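Local atomic coordinates of 3,4-dihydroxy-2-butanone 4-phosphate synthase (Candida albicans, PDB entry 1TKS), a protein that catalyses the conversion of D-ribulose 5-phosphate to formate and 3,4-dihydroxy-2-butanone 4-phosphate, a step in riboflavin biosynthesis. Residues M47-R52 with I182-K187. Residues are numbered along the deposited sequence; the frame is centred on the assembly and turned at random.
Sequences MAFLVR and IQFGKK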
ATOM      1  N   MET B  47       8.023  -9.468  -5.834  1.00  8.86           N
ATOM      2  CA  MET B  47       7.038  -8.485  -5.392  1.00  8.07           C
ATOM      3  C   MET B  47       6.265  -9.081  -4.216  1.00  9.86           C
ATOM      4  O   MET B  47       5.917  -8.383  -3.264  1.00  8.75           O
ATOM      5  CB  MET B  47       6.059  -8.138  -6.518  1.00  8.67           C
ATOM      6  CG  MET B  47       4.964  -7.160  -6.086  1.00 10.23           C
ATOM      7  SD  MET B  47       5.549  -5.507  -5.608  1.00  8.22           S
ATOM      8  CE  MET B  47       5.859  -5.654  -3.905  1.00 19.65           C
ATOM      9  N   ALA B  48       5.989 -10.380  -4.288  1.00 10.23           N
ATOM     10  CA  ALA B  48       5.269 -11.038  -3.210  1.00  9.82           C
ATOM     11  C   ALA B  48       6.124 -10.960  -1.946  1.00  8.50           C
ATOM     12  O   ALA B  48       5.606 -10.782  -0.842  1.00  8.80           O
ATOM     13  CB  ALA B  48       4.979 -12.491  -3.563  1.00  9.87           C
ATOM     14  N   PHE B  49       7.438 -11.093  -2.117  1.00  8.19           N
ATOM     15  CA  PHE B  49       8.374 -11.027  -1.003  1.00  7.34           C
ATOM     16  C   PHE B  49       8.366  -9.618  -0.427  1.00  7.77           C
ATOM     17  O   PHE B  49       8.258  -9.430   0.789  1.00  8.23           O
ATOM     18  CB  PHE B  49       9.785 -11.382  -1.480  1.00  6.94           C
ATOM     19  CG  PHE B  49      10.818 -11.390  -0.386  1.00  9.08           C
ATOM     20  CD1 PHE B  49      11.029 -12.529   0.387  1.00  9.58           C
ATOM     21  CD2 PHE B  49      11.601 -10.262  -0.149  1.00  8.40           C
ATOM     22  CE1 PHE B  49      12.009 -12.545   1.383  1.00 10.48           C
ATOM     23  CE2 PHE B  49      12.580 -10.267   0.843  1.00  9.58           C
ATOM     24  CZ  PHE B  49      12.787 -11.417   1.611  1.00  9.93           C
ATOM     25  N   LEU B  50       8.468  -8.625  -1.304  1.00  6.51           N
ATOM     26  CA  LEU B  50       8.472  -7.231  -0.872  1.00  6.89           C
ATOM     27  C   LEU B  50       7.214  -6.901  -0.070  1.00  7.53           C
ATOM     28  O   LEU B  50       7.297  -6.315   1.004  1.00  8.30           O
ATOM     29  CB  LEU B  50       8.580  -6.302  -2.094  1.00  6.99           C
ATOM     30  CG  LEU B  50       8.602  -4.797  -1.795  1.00  8.06           C
ATOM     31  CD1 LEU B  50       9.764  -4.468  -0.854  1.00  8.04           C
ATOM     32  CD2 LEU B  50       8.742  -4.016  -3.091  1.00  8.95           C
ATOM     33  N   VAL B  51       6.051  -7.278  -0.595  1.00  7.06           N
ATOM     34  CA  VAL B  51       4.786  -7.015   0.088  1.00  6.91           C
ATOM     35  C   VAL B  51       4.699  -7.758   1.423  1.00  7.69           C
ATOM     36  O   VAL B  51       4.297  -7.187   2.433  1.00  9.26           O
ATOM     37  CB  VAL B  51       3.579  -7.410  -0.801  1.00  7.10           C
ATOM     38  CG1 VAL B  51       2.281  -7.327  -0.009  1.00  7.20           C
ATOM     39  CG2 VAL B  51       3.503  -6.475  -1.999  1.00  8.46           C
ATOM     40  N   ARG B  52       5.096  -9.025   1.425  1.00  8.08           N
ATOM     41  CA  ARG B  52       5.039  -9.846   2.630  1.00  7.92           C
ATOM     42  C   ARG B  52       5.747  -9.266   3.851  1.00  8.72           C
ATOM     43  O   ARG B  52       5.250  -9.382   4.973  1.00  9.61           O
ATOM     44  CB  ARG B  52       5.608 -11.238   2.332  1.00  8.78           C
ATOM     45  CG  ARG B  52       5.915 -12.074   3.565  1.00  8.66           C
ATOM     46  CD  ARG B  52       4.666 -12.561   4.280  1.00  9.28           C
ATOM     47  NE  ARG B  52       5.035 -13.330   5.466  1.00 10.86           N
ATOM     48  CZ  ARG B  52       5.446 -12.786   6.607  1.00 11.04           C
ATOM     49  NH1 ARG B  52       5.526 -11.468   6.724  1.00 11.80           N
ATOM     50  NH2 ARG B  52       5.803 -13.559   7.624  1.00 11.66           N
ATOM     51  N   ILE B 182      19.537  -5.883  10.187  1.00  9.43           N
ATOM     52  CA  ILE B 182      20.723  -6.729  10.135  1.00 10.54           C
ATOM     53  C   ILE B 182      20.262  -8.180  10.233  1.00 10.38           C
ATOM     54  O   ILE B 182      20.723  -9.046   9.492  1.00 11.27           O
ATOM     55  CB  ILE B 182      21.679  -6.400  11.307  1.00 10.62           C
ATOM     56  CG1 ILE B 182      22.249  -4.995  11.122  1.00 11.55           C
ATOM     57  CG2 ILE B 182      22.788  -7.441  11.393  1.00 11.21           C
ATOM     58  CD1 ILE B 182      23.133  -4.527  12.259  1.00 10.91           C
ATOM     59  N   GLN B 183      19.332  -8.432  11.149  1.00 11.57           N
ATOM     60  CA  GLN B 183      18.783  -9.770  11.337  1.00 13.51           C
ATOM     61  C   GLN B 183      18.070 -10.241  10.068  1.00 12.07           C
ATOM     62  O   GLN B 183      18.237 -11.383   9.636  1.00 12.94           O
ATOM     63  CB  GLN B 183      17.811  -9.763  12.522  1.00 16.35           C
ATOM     64  CG  GLN B 183      16.628 -10.707  12.397  1.00 26.01           C
ATOM     65  CD  GLN B 183      17.039 -12.152  12.275  1.00 29.75           C
ATOM     66  OE1 GLN B 183      17.703 -12.696  13.155  1.00 33.87           O
ATOM     67  NE2 GLN B 183      16.643 -12.789  11.178  1.00 33.65           N
ATOM     68  N   PHE B 184      17.283  -9.346   9.474  1.00 10.75           N
ATOM     69  CA  PHE B 184      16.532  -9.654   8.258  1.00 10.55           C
ATOM     70  C   PHE B 184      17.494  -9.950   7.108  1.00 10.06           C
ATOM     71  O   PHE B 184      17.286 -10.881   6.326  1.00 10.64           O
ATOM     72  CB  PHE B 184      15.630  -8.471   7.891  1.00  9.40           C
ATOM     73  CG  PHE B 184      14.651  -8.772   6.789  1.00  9.31           C
ATOM     74  CD1 PHE B 184      13.418  -9.356   7.073  1.00  9.94           C
ATOM     75  CD2 PHE B 184      14.974  -8.495   5.464  1.00  8.84           C
ATOM     76  CE1 PHE B 184      12.521  -9.663   6.051  1.00  9.90           C
ATOM     77  CE2 PHE B 184      14.089  -8.797   4.435  1.00  9.61           C
ATOM     78  CZ  PHE B 184      12.859  -9.384   4.728  1.00  8.36           C
ATOM     79  N   GLY B 185      18.553  -9.150   7.015  1.00 10.90           N
ATOM     80  CA  GLY B 185      19.536  -9.343   5.965  1.00 12.48           C
ATOM     81  C   GLY B 185      20.227 -10.690   6.052  1.00 12.12           C
ATOM     82  O   GLY B 185      20.426 -11.356   5.038  1.00 12.70           O
ATOM     83  N   LYS B 186      20.598 -11.104   7.260  1.00 12.10           N
ATOM     84  CA  LYS B 186      21.265 -12.390   7.426  1.00 13.26           C
ATOM     85  C   LYS B 186      20.323 -13.561   7.161  1.00 13.48           C
ATOM     86  O   LYS B 186      20.713 -14.550   6.542  1.00 13.92           O
ATOM     87  CB  LYS B 186      21.859 -12.504   8.833  1.00 16.60           C
ATOM     88  CG  LYS B 186      23.008 -11.540   9.087  1.00 20.25           C
ATOM     89  CD  LYS B 186      23.618 -11.739  10.465  1.00 24.44           C
ATOM     90  CE  LYS B 186      24.270 -13.108  10.597  1.00 26.11           C
ATOM     91  NZ  LYS B 186      24.718 -13.371  11.993  1.00 29.16           N
ATOM     92  N   LYS B 187      19.080 -13.443   7.612  1.00 12.87           N
ATOM     93  CA  LYS B 187      18.110 -14.510   7.416  1.00 14.17           C
ATOM     94  C   LYS B 187      17.777 -14.731   5.943  1.00 13.87           C
ATOM     95  O   LYS B 187      17.640 -15.866   5.494  1.00 15.17           O
ATOM     96  CB  LYS B 187      16.822 -14.202   8.180  1.00 15.28           C
ATOM     97  CG  LYS B 187      15.737 -15.251   8.011  1.00 19.46           C
ATOM     98  CD  LYS B 187      14.515 -14.917   8.848  1.00 21.57           C
ATOM     99  CE  LYS B 187      13.424 -15.960   8.679  1.00 24.18           C
ATOM    100  NZ  LYS B 187      12.266 -15.670   9.567  1.00 27.71           N
TER
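F49 and F184 link two helices whose backbones stay well apart. The CA atoms of F49 and F184 are 12.4 Å from each other. Both segments are regular helix. V51 N donates a hydrogen bond to M47 O at 2.9 Å, and K187 N does the same to Q183 O. Between the two segments, the contact is made by the F49 and F184 rings, and the buried surface is small, 67 Å² in total.

F184 leaves its helix facing 47-52. F49 leaves its helix to one side, and its ring reaches across. In F49, CG is anti to the backbone N (chi1 -178°). F184 has nearly the same first torsion, and the two side chains approach from opposite directions.

The contact joins helices 44-52 and 178-188. L50 packs on V163 and C165 of strand 162-166. F184 packs on L167, just after that strand, and on I190, just before strand 191-194. Strands 162-166 and 191-194 are the outermost of the chain's four-stranded mixed sheet.

The rings meet at their far ends, CZ of F49 to CZ of F184 at 3.7 Å. CE2 of F49 follows at 4.0 Å from F184 CZ. The ring planes are inclined at 51° and the centroids are 6.0 Å apart, an oblique pair held by apolar contact. Y53 meets both phenyl rings edge-to-face. H188 meets F49 edge-to-face and F184 with planes at about 45°, making a four-ring aromatic cluster. The side chain of F184 lies about 10 Å from that of D34, which probably binds the substrate D-ribulose 5-phosphate.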